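Local coordinates for protein tyrosine recombinase XerH (Helicobacter pylori, PDB 5JK0) that cuts and rejoins recombining DNA molecules as a site-specific tyrosine recombinase and takes part in chromosome segregation, at residues D11-L16 against K89-T94; F83-S88 against S115-G120; G21-Y26 against N74-P79. All blocks are in the same frame, centred on the assembly; numbering follows the deposited sequence.

Contact 1: D11-L16 against K89-T94; sequences DPTENL and KARLIT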
loop_
_atom_site.group_PDB
_atom_site.type_symbol
_atom_site.label_atom_id
_atom_site.label_comp_id
_atom_site.label_asym_id
_atom_site.label_seq_id
_atom_site.Cartn_x
_atom_site.Cartn_y
_atom_site.Cartn_z
ATOM N N ASP D 11 -17.391 -3.660 -40.779
ATOM C CA ASP D 11 -18.088 -3.634 -39.499
ATOM C C ASP D 11 -17.094 -3.795 -38.352
ATOM O O ASP D 11 -16.497 -4.860 -38.190
ATOM C CB ASP D 11 -19.150 -4.736 -39.445
ATOM C CG ASP D 11 -20.172 -4.517 -38.341
ATOM O OD1 ASP D 11 -19.834 -3.892 -37.314
ATOM O OD2 ASP D 11 -21.321 -4.977 -38.503
ATOM N N PRO D 12 -16.915 -2.732 -37.551
ATOM C CA PRO D 12 -15.993 -2.752 -36.410
ATOM C C PRO D 12 -16.400 -3.778 -35.358
ATOM O O PRO D 12 -15.537 -4.397 -34.737
ATOM C CB PRO D 12 -16.091 -1.327 -35.853
ATOM C CG PRO D 12 -17.417 -0.827 -36.320
ATOM C CD PRO D 12 -17.618 -1.445 -37.670
ATOM N N THR D 13 -17.705 -3.954 -35.169
ATOM C CA THR D 13 -18.220 -4.937 -34.223
ATOM C C THR D 13 -17.829 -6.350 -34.651
ATOM O O THR D 13 -17.449 -7.178 -33.821
ATOM C CB THR D 13 -19.755 -4.842 -34.091
ATOM O OG1 THR D 13 -20.114 -3.550 -33.588
ATOM C CG2 THR D 13 -20.279 -5.908 -33.142
ATOM N N GLU D 14 -17.913 -6.614 -35.950
ATOM C CA GLU D 14 -17.530 -7.912 -36.492
ATOM C C GLU D 14 -16.017 -8.099 -36.424
ATOM O O GLU D 14 -15.526 -9.213 -36.237
ATOM C CB GLU D 14 -18.021 -8.061 -37.933
ATOM N N ASN D 15 -15.284 -7.001 -36.577
ATOM C CA ASN D 15 -13.828 -7.031 -36.499
ATOM C C ASN D 15 -13.352 -7.319 -35.078
ATOM O O ASN D 15 -12.322 -7.963 -34.876
ATOM C CB ASN D 15 -13.240 -5.708 -36.993
ATOM C CG ASN D 15 -12.240 -5.898 -38.115
ATOM O OD1 ASN D 15 -12.393 -5.337 -39.200
ATOM N ND2 ASN D 15 -11.208 -6.695 -37.860
ATOM N N LEU D 16 -14.110 -6.837 -34.097
ATOM C CA LEU D 16 -13.807 -7.101 -32.696
ATOM C C LEU D 16 -13.971 -8.584 -32.388
ATOM O O LEU D 16 -13.152 -9.173 -31.683
ATOM C CB LEU D 16 -14.704 -6.264 -31.780
ATOM C CG LEU D 16 -14.517 -6.473 -30.274
ATOM C CD1 LEU D 16 -13.096 -6.131 -29.849
ATOM C CD2 LEU D 16 -15.527 -5.652 -29.485
ATOM N N LYS D 89 -23.565 -2.081 -28.946
ATOM C CA LYS D 89 -24.664 -1.152 -28.710
ATOM C C LYS D 89 -24.174 0.220 -28.250
ATOM O O LYS D 89 -24.862 1.223 -28.438
ATOM C CB LYS D 89 -25.640 -1.730 -27.681
ATOM C CG LYS D 89 -25.017 -2.041 -26.328
ATOM C CD LYS D 89 -26.046 -2.617 -25.370
ATOM C CE LYS D 89 -25.435 -2.919 -24.012
ATOM N NZ LYS D 89 -26.445 -3.458 -23.058
ATOM N N ALA D 90 -22.983 0.264 -27.660
ATOM C CA ALA D 90 -22.452 1.513 -27.122
ATOM C C ALA D 90 -21.762 2.359 -28.188
ATOM O O ALA D 90 -21.725 3.585 -28.082
ATOM C CB ALA D 90 -21.488 1.230 -25.979
ATOM N N ARG D 91 -21.220 1.709 -29.214
ATOM C CA ARG D 91 -20.485 2.422 -30.256
ATOM C C ARG D 91 -21.400 3.332 -31.074
ATOM O O ARG D 91 -20.929 4.227 -31.776
ATOM C CB ARG D 91 -19.771 1.440 -31.190
ATOM C CG ARG D 91 -20.671 0.833 -32.258
ATOM C CD ARG D 91 -19.867 0.053 -33.287
ATOM N NE ARG D 91 -20.683 -0.333 -34.437
ATOM C CZ ARG D 91 -20.855 0.422 -35.516
ATOM N NH1 ARG D 91 -20.268 1.609 -35.598
ATOM N NH2 ARG D 91 -21.615 -0.005 -36.514
ATOM N N LEU D 92 -22.706 3.103 -30.974
ATOM C CA LEU D 92 -23.675 3.847 -31.766
ATOM C C LEU D 92 -24.304 5.011 -31.004
ATOM O O LEU D 92 -24.761 5.977 -31.612
ATOM C CB LEU D 92 -24.781 2.910 -32.261
ATOM C CG LEU D 92 -24.364 1.771 -33.194
ATOM C CD1 LEU D 92 -25.567 0.912 -33.555
ATOM C CD2 LEU D 92 -23.699 2.320 -34.447
ATOM N N ILE D 93 -24.335 4.919 -29.676
ATOM C CA ILE D 93 -25.082 5.893 -28.881
ATOM C C ILE D 93 -24.304 6.507 -27.718
ATOM O O ILE D 93 -24.897 7.146 -26.849
ATOM C CB ILE D 93 -26.369 5.263 -28.305
ATOM C CG1 ILE D 93 -26.027 4.072 -27.410
ATOM C CG2 ILE D 93 -27.317 4.848 -29.423
ATOM C CD1 ILE D 93 -27.240 3.393 -26.811
ATOM N N THR D 94 -22.988 6.324 -27.693
ATOM C CA THR D 94 -22.173 6.927 -26.639
ATOM C C THR D 94 -22.128 8.444 -26.809
ATOM O O THR D 94 -22.307 9.196 -25.851
ATOM C CB THR D 94 -20.738 6.369 -26.630
ATOM O OG1 THR D 94 -20.769 4.972 -26.314
ATOM C CG2 THR D 94 -19.892 7.092 -25.592
#
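Pro12 packs its ring carbon on the guanidinium face of Arg91. The two side chains cross at about a right angle, and Pro12 CG lies 3.6 Å above the guanidinium plane, offset toward the rim, with Pro12 CG 3.7 Å from Arg91 CZ. Leu92 CD2 sits over the centre of the opposite face, so the flat group is held between two aliphatic carbons. Arg91 reaches this position with CG between the backbone N and the carbonyl carbon (chi1 81°) and a chain extended from CG to NE. Thr13 crosses that chain at a slant, its OG1 3.4 Å from Arg91 NE.

The polar part is looser. Asp11 OD1 lies 4.3 Å from Arg91 NH2 and well out of the guanidinium plane; no N-H points at it, which leaves only an attraction of charges. The same oxygen accepts a weak bond from Thr13 N, at 3.0 Å and 132°. The stronger polar partners of Arg91 lie elsewhere: NH1 donates to Phe99 O and Asn100 OD1, in the chain that follows helix 74-93, and these bonds would fix the rotation of the group that Pro12 packs against.

Asp11 is thus the N-cap of helix 12-30, and the contact joins this capped first turn to the C-terminal end of helix 74-93 within the helical SAM-like N-terminal domain of the phage integrase family.

Contact 2: F83-S88 against S115-G120; sequences FHEYFS and SVYTGG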
loop_
_atom_site.group_PDB
_atom_site.type_symbol
_atom_site.label_atom_id
_atom_site.label_comp_id
_atom_site.label_asym_id
_atom_site.label_seq_id
_atom_site.Cartn_x
_atom_site.Cartn_y
_atom_site.Cartn_z
ATOM N N PHE D 83 -18.005 -7.636 -23.240
ATOM C CA PHE D 83 -17.497 -6.397 -23.818
ATOM C C PHE D 83 -17.938 -6.231 -25.266
ATOM O O PHE D 83 -18.221 -5.117 -25.710
ATOM C CB PHE D 83 -15.970 -6.336 -23.733
ATOM C CG PHE D 83 -15.383 -5.136 -24.419
ATOM C CD1 PHE D 83 -15.573 -3.867 -23.898
ATOM C CD2 PHE D 83 -14.655 -5.274 -25.589
ATOM C CE1 PHE D 83 -15.045 -2.757 -24.529
ATOM C CE2 PHE D 83 -14.120 -4.168 -26.223
ATOM C CZ PHE D 83 -14.317 -2.908 -25.692
ATOM N N HIS D 84 -17.984 -7.337 -26.002
ATOM C CA HIS D 84 -18.471 -7.300 -27.374
ATOM C C HIS D 84 -19.931 -6.868 -27.404
ATOM O O HIS D 84 -20.328 -6.045 -28.229
ATOM C CB HIS D 84 -18.315 -8.660 -28.051
ATOM C CG HIS D 84 -19.089 -8.783 -29.326
ATOM N ND1 HIS D 84 -20.332 -9.375 -29.386
ATOM C CD2 HIS D 84 -18.805 -8.375 -30.585
ATOM C CE1 HIS D 84 -20.777 -9.332 -30.630
ATOM N NE2 HIS D 84 -19.869 -8.730 -31.376
ATOM N N GLU D 85 -20.722 -7.430 -26.495
ATOM C CA GLU D 85 -22.126 -7.060 -26.350
ATOM C C GLU D 85 -22.260 -5.575 -26.028
ATOM O O GLU D 85 -23.124 -4.886 -26.569
ATOM C CB GLU D 85 -22.790 -7.900 -25.259
ATOM C CG GLU D 85 -24.206 -7.477 -24.915
ATOM C CD GLU D 85 -24.765 -8.234 -23.725
ATOM O OE1 GLU D 85 -25.394 -9.291 -23.935
ATOM O OE2 GLU D 85 -24.570 -7.773 -22.580
ATOM N N TYR D 86 -21.393 -5.095 -25.142
ATOM C CA TYR D 86 -21.347 -3.684 -24.783
ATOM C C TYR D 86 -21.007 -2.815 -25.987
ATOM O O TYR D 86 -21.727 -1.869 -26.303
ATOM C CB TYR D 86 -20.326 -3.454 -23.662
ATOM C CG TYR D 86 -19.927 -2.006 -23.468
ATOM C CD1 TYR D 86 -20.734 -1.132 -22.747
ATOM C CD2 TYR D 86 -18.739 -1.515 -23.997
ATOM C CE1 TYR D 86 -20.371 0.193 -22.566
ATOM C CE2 TYR D 86 -18.370 -0.194 -23.823
ATOM C CZ TYR D 86 -19.188 0.654 -23.108
ATOM O OH TYR D 86 -18.819 1.969 -22.935
ATOM N N PHE D 87 -19.909 -3.147 -26.659
ATOM C CA PHE D 87 -19.397 -2.335 -27.757
ATOM C C PHE D 87 -20.372 -2.250 -28.932
ATOM O O PHE D 87 -20.452 -1.223 -29.602
ATOM C CB PHE D 87 -18.050 -2.884 -28.239
ATOM C CG PHE D 87 -17.434 -2.087 -29.354
ATOM C CD1 PHE D 87 -16.768 -0.900 -29.089
ATOM C CD2 PHE D 87 -17.518 -2.523 -30.667
ATOM C CE1 PHE D 87 -16.202 -0.162 -30.112
ATOM C CE2 PHE D 87 -16.953 -1.790 -31.694
ATOM C CZ PHE D 87 -16.293 -0.610 -31.416
ATOM N N SER D 88 -21.109 -3.327 -29.176
ATOM C CA SER D 88 -22.026 -3.379 -30.313
ATOM C C SER D 88 -23.167 -2.372 -30.180
ATOM O O SER D 88 -23.673 -1.865 -31.181
ATOM C CB SER D 88 -22.593 -4.790 -30.478
ATOM O OG SER D 88 -23.336 -5.179 -29.336
ATOM N N SER D 115 -17.255 -0.251 -14.945
ATOM C CA SER D 115 -18.143 0.328 -13.941
ATOM C C SER D 115 -19.573 -0.188 -14.082
ATOM O O SER D 115 -20.246 -0.455 -13.088
ATOM C CB SER D 115 -18.129 1.854 -14.034
ATOM O OG SER D 115 -18.643 2.290 -15.281
ATOM N N VAL D 116 -20.029 -0.327 -15.321
ATOM C CA VAL D 116 -21.392 -0.776 -15.588
ATOM C C VAL D 116 -21.565 -2.278 -15.365
ATOM O O VAL D 116 -22.479 -2.705 -14.659
ATOM C CB VAL D 116 -21.818 -0.435 -17.031
ATOM C CG1 VAL D 116 -23.147 -1.098 -17.370
ATOM C CG2 VAL D 116 -21.904 1.075 -17.220
ATOM N N TYR D 117 -20.679 -3.072 -15.958
ATOM C CA TYR D 117 -20.848 -4.523 -15.981
ATOM C C TYR D 117 -20.332 -5.242 -14.732
ATOM O O TYR D 117 -20.471 -6.460 -14.618
ATOM C CB TYR D 117 -20.165 -5.102 -17.223
ATOM C CG TYR D 117 -21.031 -5.073 -18.463
ATOM C CD1 TYR D 117 -21.246 -3.888 -19.158
ATOM C CD2 TYR D 117 -21.632 -6.231 -18.939
ATOM C CE1 TYR D 117 -22.039 -3.860 -20.293
ATOM C CE2 TYR D 117 -22.424 -6.214 -20.072
ATOM C CZ TYR D 117 -22.625 -5.026 -20.745
ATOM O OH TYR D 117 -23.415 -5.005 -21.874
ATOM N N THR D 118 -19.745 -4.501 -13.797
ATOM C CA THR D 118 -19.273 -5.104 -12.552
ATOM C C THR D 118 -20.019 -4.551 -11.345
ATOM O O THR D 118 -19.633 -4.798 -10.202
ATOM C CB THR D 118 -17.766 -4.882 -12.341
ATOM O OG1 THR D 118 -17.500 -3.478 -12.229
ATOM C CG2 THR D 118 -16.969 -5.463 -13.500
ATOM N N GLY D 119 -21.084 -3.800 -11.602
ATOM C CA GLY D 119 -21.891 -3.239 -10.536
ATOM C C GLY D 119 -22.580 -4.315 -9.717
ATOM O O GLY D 119 -23.388 -5.082 -10.239
ATOM N N GLY D 120 -22.248 -4.377 -8.432
ATOM C CA GLY D 120 -22.854 -5.345 -7.536
ATOM C C GLY D 120 -22.042 -6.618 -7.393
ATOM O O GLY D 120 -22.395 -7.502 -6.612
#
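Residues 83-88 form a continuous turn and a half of helix 74-93, with Phe87 N bonded to Phe83 O and Ser88 N to His84 O, whereas 115-120 holds the last turn of helix 107-117 and the loop after it. Thr118 is the first residue there to leave helical angles. Tyr117, in the last helical position, spans the gap, and its side chain meets Glu85 and Tyr86 of the other helix.

The polar end of the contact is a single hydrogen bond, in which Tyr117 OH donates to Glu85 OE2 at 3.1 Å. The carboxylate oxygen lies at the edge of the phenol ring, in its plane, and receives the proton on its anti lone pair, away from OE1; carboxylate and ring planes are 42° apart. Glu85 reaches the hydroxyl with CG anti to the backbone N (chi1 173°) and the chain extended beyond it.

Both helices belong to the core-binding domain of the tyrosine recombinases, the helical bundle that grips DNA together with the catalytic domain. Phe113, one turn before Tyr117, meets the rings of Phe83, Tyr86 and Tyr117, adding an aromatic cluster to the helix interface.

Tyr86 supplies the apolar half. Its CB is 3.8 Å from Tyr117 CE1, and Tyr86 CD1 lies 3.9 Å from the same carbon, so one edge carbon of the Tyr117 ring rests against the base of the Tyr86 side chain. The second subunit continues the packing, with its Phe43 against Tyr86. It also bonds to this helix end and the loop: Asn33 of that subunit donates to Ser115 O, and its Gln39 to Gly119 O.

Contact 3: G21-Y26 against N74-P79; sequences GRFLRY and NTYALP. With nucleotides of chain G.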
loop_
_atom_site.group_PDB
_atom_site.type_symbol
_atom_site.label_atom_id
_atom_site.label_comp_id
_atom_site.label_asym_id
_atom_site.label_seq_id
_atom_site.Cartn_x
_atom_site.Cartn_y
_atom_site.Cartn_z
ATOM N N GLY D 21 -11.899 -14.033 -31.023
ATOM C CA GLY D 21 -11.808 -15.436 -31.381
ATOM C C GLY D 21 -10.371 -15.907 -31.501
ATOM O O GLY D 21 -10.033 -17.010 -31.072
ATOM N N ARG D 22 -9.523 -15.066 -32.085
ATOM C CA ARG D 22 -8.104 -15.377 -32.223
ATOM C C ARG D 22 -7.422 -15.451 -30.861
ATOM O O ARG D 22 -6.597 -16.332 -30.616
ATOM C CB ARG D 22 -7.407 -14.332 -33.098
ATOM C CG ARG D 22 -7.802 -14.382 -34.563
ATOM C CD ARG D 22 -7.358 -13.122 -35.288
ATOM N NE ARG D 22 -7.687 -13.158 -36.710
ATOM C CZ ARG D 22 -7.762 -12.080 -37.484
ATOM N NH1 ARG D 22 -7.541 -10.877 -36.971
ATOM N NH2 ARG D 22 -8.067 -12.203 -38.769
ATOM N N PHE D 23 -7.769 -14.518 -29.981
ATOM C CA PHE D 23 -7.186 -14.468 -28.646
ATOM C C PHE D 23 -7.584 -15.680 -27.809
ATOM O O PHE D 23 -6.743 -16.290 -27.151
ATOM C CB PHE D 23 -7.602 -13.182 -27.929
ATOM C CG PHE D 23 -7.158 -13.117 -26.495
ATOM C CD1 PHE D 23 -5.822 -12.937 -26.178
ATOM C CD2 PHE D 23 -8.076 -13.226 -25.465
ATOM C CE1 PHE D 23 -5.408 -12.871 -24.860
ATOM C CE2 PHE D 23 -7.670 -13.162 -24.143
ATOM C CZ PHE D 23 -6.334 -12.983 -23.841
ATOM N N LEU D 24 -8.866 -16.028 -27.846
ATOM C CA LEU D 24 -9.376 -17.144 -27.058
ATOM C C LEU D 24 -8.807 -18.479 -27.532
ATOM O O LEU D 24 -8.629 -19.398 -26.734
ATOM C CB LEU D 24 -10.905 -17.176 -27.103
ATOM C CG LEU D 24 -11.611 -16.054 -26.338
ATOM C CD1 LEU D 24 -13.119 -16.144 -26.510
ATOM C CD2 LEU D 24 -11.233 -16.096 -24.864
ATOM N N ARG D 25 -8.519 -18.586 -28.826
ATOM C CA ARG D 25 -7.908 -19.800 -29.355
ATOM C C ARG D 25 -6.465 -19.909 -28.883
ATOM O O ARG D 25 -5.979 -21.000 -28.588
ATOM C CB ARG D 25 -7.961 -19.831 -30.884
ATOM C CG ARG D 25 -7.519 -21.168 -31.471
ATOM C CD ARG D 25 -7.375 -21.111 -32.981
ATOM N NE ARG D 25 -7.159 -22.438 -33.554
ATOM C CZ ARG D 25 -5.974 -23.033 -33.644
ATOM N NH1 ARG D 25 -5.876 -24.242 -34.181
ATOM N NH2 ARG D 25 -4.886 -22.422 -33.197
ATOM N N TYR D 26 -5.786 -18.768 -28.818
ATOM C CA TYR D 26 -4.411 -18.722 -28.337
ATOM C C TYR D 26 -4.326 -19.142 -26.875
ATOM O O TYR D 26 -3.409 -19.863 -26.481
ATOM C CB TYR D 26 -3.822 -17.322 -28.512
ATOM C CG TYR D 26 -2.596 -17.077 -27.663
ATOM C CD1 TYR D 26 -1.386 -17.689 -27.967
ATOM C CD2 TYR D 26 -2.647 -16.238 -26.558
ATOM C CE1 TYR D 26 -0.262 -17.473 -27.192
ATOM C CE2 TYR D 26 -1.528 -16.014 -25.779
ATOM C CZ TYR D 26 -0.339 -16.633 -26.101
ATOM O OH TYR D 26 0.778 -16.414 -25.329
ATOM N N ASN D 74 -12.275 -20.164 -18.733
ATOM C CA ASN D 74 -13.453 -19.527 -18.145
ATOM C C ASN D 74 -13.180 -18.106 -17.658
ATOM O O ASN D 74 -14.088 -17.275 -17.592
ATOM C CB ASN D 74 -13.995 -20.371 -16.987
ATOM C CG ASN D 74 -13.321 -20.055 -15.664
ATOM O OD1 ASN D 74 -13.801 -19.221 -14.895
ATOM N ND2 ASN D 74 -12.204 -20.723 -15.391
ATOM N N THR D 75 -11.924 -17.833 -17.320
ATOM C CA THR D 75 -11.535 -16.533 -16.788
ATOM C C THR D 75 -11.552 -15.456 -17.873
ATOM O O THR D 75 -11.761 -14.275 -17.587
ATOM C CB THR D 75 -10.131 -16.598 -16.147
ATOM O OG1 THR D 75 -10.072 -17.704 -15.238
ATOM C CG2 THR D 75 -9.815 -15.314 -15.391
ATOM N N TYR D 76 -11.350 -15.869 -19.119
ATOM C CA TYR D 76 -11.233 -14.923 -20.225
ATOM C C TYR D 76 -12.478 -14.861 -21.109
ATOM O O TYR D 76 -12.787 -13.814 -21.678
ATOM C CB TYR D 76 -10.017 -15.274 -21.085
ATOM C CG TYR D 76 -8.694 -15.071 -20.384
ATOM C CD1 TYR D 76 -8.051 -13.840 -20.417
ATOM C CD2 TYR D 76 -8.087 -16.110 -19.688
ATOM C CE1 TYR D 76 -6.841 -13.648 -19.778
ATOM C CE2 TYR D 76 -6.875 -15.927 -19.046
ATOM C CZ TYR D 76 -6.258 -14.693 -19.094
ATOM O OH TYR D 76 -5.053 -14.503 -18.456
ATOM N N ALA D 77 -13.187 -15.981 -21.220
ATOM C CA ALA D 77 -14.288 -16.110 -22.173
ATOM C C ALA D 77 -15.436 -15.134 -21.914
ATOM O O ALA D 77 -15.704 -14.252 -22.730
ATOM C CB ALA D 77 -14.813 -17.539 -22.168
ATOM N N LEU D 78 -16.110 -15.301 -20.782
ATOM C CA LEU D 78 -17.298 -14.506 -20.467
ATOM C C LEU D 78 -17.064 -12.985 -20.426
ATOM O O LEU D 78 -17.850 -12.240 -21.009
ATOM C CB LEU D 78 -17.908 -14.972 -19.138
ATOM C CG LEU D 78 -19.172 -14.245 -18.668
ATOM C CD1 LEU D 78 -20.256 -15.241 -18.287
ATOM C CD2 LEU D 78 -18.860 -13.326 -17.498
ATOM N N PRO D 79 -15.997 -12.513 -19.744
ATOM C CA PRO D 79 -15.834 -11.053 -19.690
ATOM C C PRO D 79 -15.648 -10.391 -21.058
ATOM O O PRO D 79 -16.104 -9.264 -21.253
ATOM C CB PRO D 79 -14.573 -10.874 -18.837
ATOM C CG PRO D 79 -14.501 -12.102 -18.011
ATOM C CD PRO D 79 -14.994 -13.196 -18.904
ATOM P P DT G 21 -4.978 -26.461 -11.960
ATOM O OP1 DT G 21 -4.259 -27.659 -11.474
ATOM O OP2 DT G 21 -5.612 -26.488 -13.297
ATOM O "O5'" DT G 21 -6.093 -26.067 -10.882
ATOM C "C5'" DT G 21 -5.713 -25.839 -9.529
ATOM C "C4'" DT G 21 -6.838 -25.189 -8.743
ATOM O "O4'" DT G 21 -7.192 -23.936 -9.346
ATOM C "C3'" DT G 21 -8.140 -25.976 -8.704
ATOM O "O3'" DT G 21 -8.180 -26.799 -7.543
ATOM C "C2'" DT G 21 -9.231 -24.891 -8.657
ATOM C "C1'" DT G 21 -8.467 -23.582 -8.877
ATOM N N1 DT G 21 -9.118 -22.678 -9.865
ATOM C C2 DT G 21 -9.951 -21.684 -9.412
ATOM O O2 DT G 21 -10.180 -21.492 -8.231
ATOM N N3 DT G 21 -10.509 -20.912 -10.395
ATOM C C4 DT G 21 -10.323 -21.034 -11.759
ATOM O O4 DT G 21 -10.870 -20.288 -12.565
ATOM C C5 DT G 21 -9.439 -22.100 -12.168
ATOM C C7 DT G 21 -9.161 -22.331 -13.623
ATOM C C6 DT G 21 -8.888 -22.864 -11.213
ATOM P P DT G 20 -1.481 -22.351 -16.148
ATOM O OP1 DT G 20 -0.349 -23.300 -16.235
ATOM O OP2 DT G 20 -2.350 -22.130 -17.325
ATOM O "O5'" DT G 20 -2.415 -22.771 -14.920
ATOM C "C5'" DT G 20 -1.839 -23.001 -13.640
ATOM C "C4'" DT G 20 -2.914 -23.142 -12.576
ATOM O "O4'" DT G 20 -3.607 -21.885 -12.411
ATOM C "C3'" DT G 20 -3.996 -24.189 -12.874
ATOM O "O3'" DT G 20 -3.943 -25.232 -11.902
ATOM C "C2'" DT G 20 -5.320 -23.407 -12.803
ATOM C "C1'" DT G 20 -4.928 -22.155 -12.034
ATOM N N1 DT G 20 -5.768 -20.965 -12.360
ATOM C C2 DT G 20 -6.522 -20.385 -11.367
ATOM O O2 DT G 20 -6.544 -20.792 -10.219
ATOM N N3 DT G 20 -7.257 -19.298 -11.766
ATOM C C4 DT G 20 -7.312 -18.749 -13.035
ATOM O O4 DT G 20 -8.004 -17.770 -13.296
ATOM C C5 DT G 20 -6.497 -19.406 -14.030
ATOM C C7 DT G 20 -6.476 -18.899 -15.442
ATOM C C6 DT G 20 -5.773 -20.470 -13.648
ATOM P P DT G 19 -1.722 -15.822 -18.268
ATOM O OP1 DT G 19 -0.538 -15.306 -18.987
ATOM O OP2 DT G 19 -3.050 -15.814 -18.925
ATOM O "O5'" DT G 19 -1.435 -17.323 -17.794
ATOM C "C5'" DT G 19 -0.239 -17.620 -17.073
ATOM C "C4'" DT G 19 -0.519 -18.543 -15.895
ATOM O "O4'" DT G 19 -1.140 -17.793 -14.820
ATOM C "C3'" DT G 19 -1.452 -19.724 -16.192
ATOM O "O3'" DT G 19 -0.877 -20.929 -15.706
ATOM C "C2'" DT G 19 -2.733 -19.368 -15.437
ATOM C "C1'" DT G 19 -2.187 -18.555 -14.276
ATOM N N1 DT G 19 -3.184 -17.629 -13.671
ATOM C C2 DT G 19 -3.479 -17.737 -12.331
ATOM O O2 DT G 19 -2.962 -18.562 -11.598
ATOM N N3 DT G 19 -4.405 -16.838 -11.874
ATOM C C4 DT G 19 -5.055 -15.862 -12.607
ATOM O O4 DT G 19 -5.874 -15.100 -12.105
ATOM C C5 DT G 19 -4.700 -15.802 -14.006
ATOM C C7 DT G 19 -5.340 -14.784 -14.902
ATOM C C6 DT G 19 -3.792 -16.678 -14.465
#
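Helices 21-26 and 74-79 run antiparallel, with 167° between their directions and axes 10.4 Å apart at closest approach, and their backbones come nearest at Leu24 and Ala77. Phe23 and Tyr76 form an offset edge-to-face pair, the edge of Phe23 directed at the face of Tyr76, with centroids 5.8 Å apart and planes at 71°. Phe23 CE2 and CZ do the touching, CE2 lying 3.8 Å from Tyr76 CD1. Tyr76 carries its ring anti to the carbonyl carbon, which sends it past Phe23 toward the DNA backbone. Beside the rings, Leu24 adds one methyl, CD2, which lies 4.1 Å from Tyr76 CB and as far from Ala77 CA. Cys62 of helix 55-68 touches both Leu24 and Ala77.

Residues 74-76 face the DNA. Asn74 ND2 donates to O4 of DT21 of chain G at 3.2 Å, nearly straight at 173°, while Asn74 OD1 accepts from an adenine N6. Thr75 OG1 donates to O4 of DT20 of chain G at 2.8 Å. Tyr76 OH lies close to OP2 of DT19 of chain G.

Three successive residues thus address two thymines, an adenine and a backbone phosphate, and the apolar packing behind Tyr76 probably helps to set the helix for reading base edges as well as backbone.

How the contacts relate
All three contacts use helix 74-93 in the SAM-like N-terminal domain, and contacts 1 and 3 pair it with the same partner, helix 12-30, contact 1 at its start and the end of 74-93, contact 3 further along it and early in 74-93. Contact 3 is the buried one, apolar between the helices, with the polar groups of 74-76 turned to the DNA. Contacts 1 and 2 are partly buried, mix apolar carbons with charged or polar ends, and both touch the second subunit. They also touch each other: Thr13 packs on His84 and Ser88, and Leu16 on Phe83. Contact 2 instead brings in helix 107-117, so the middle of helix 74-93 is packed between two neighbouring helices.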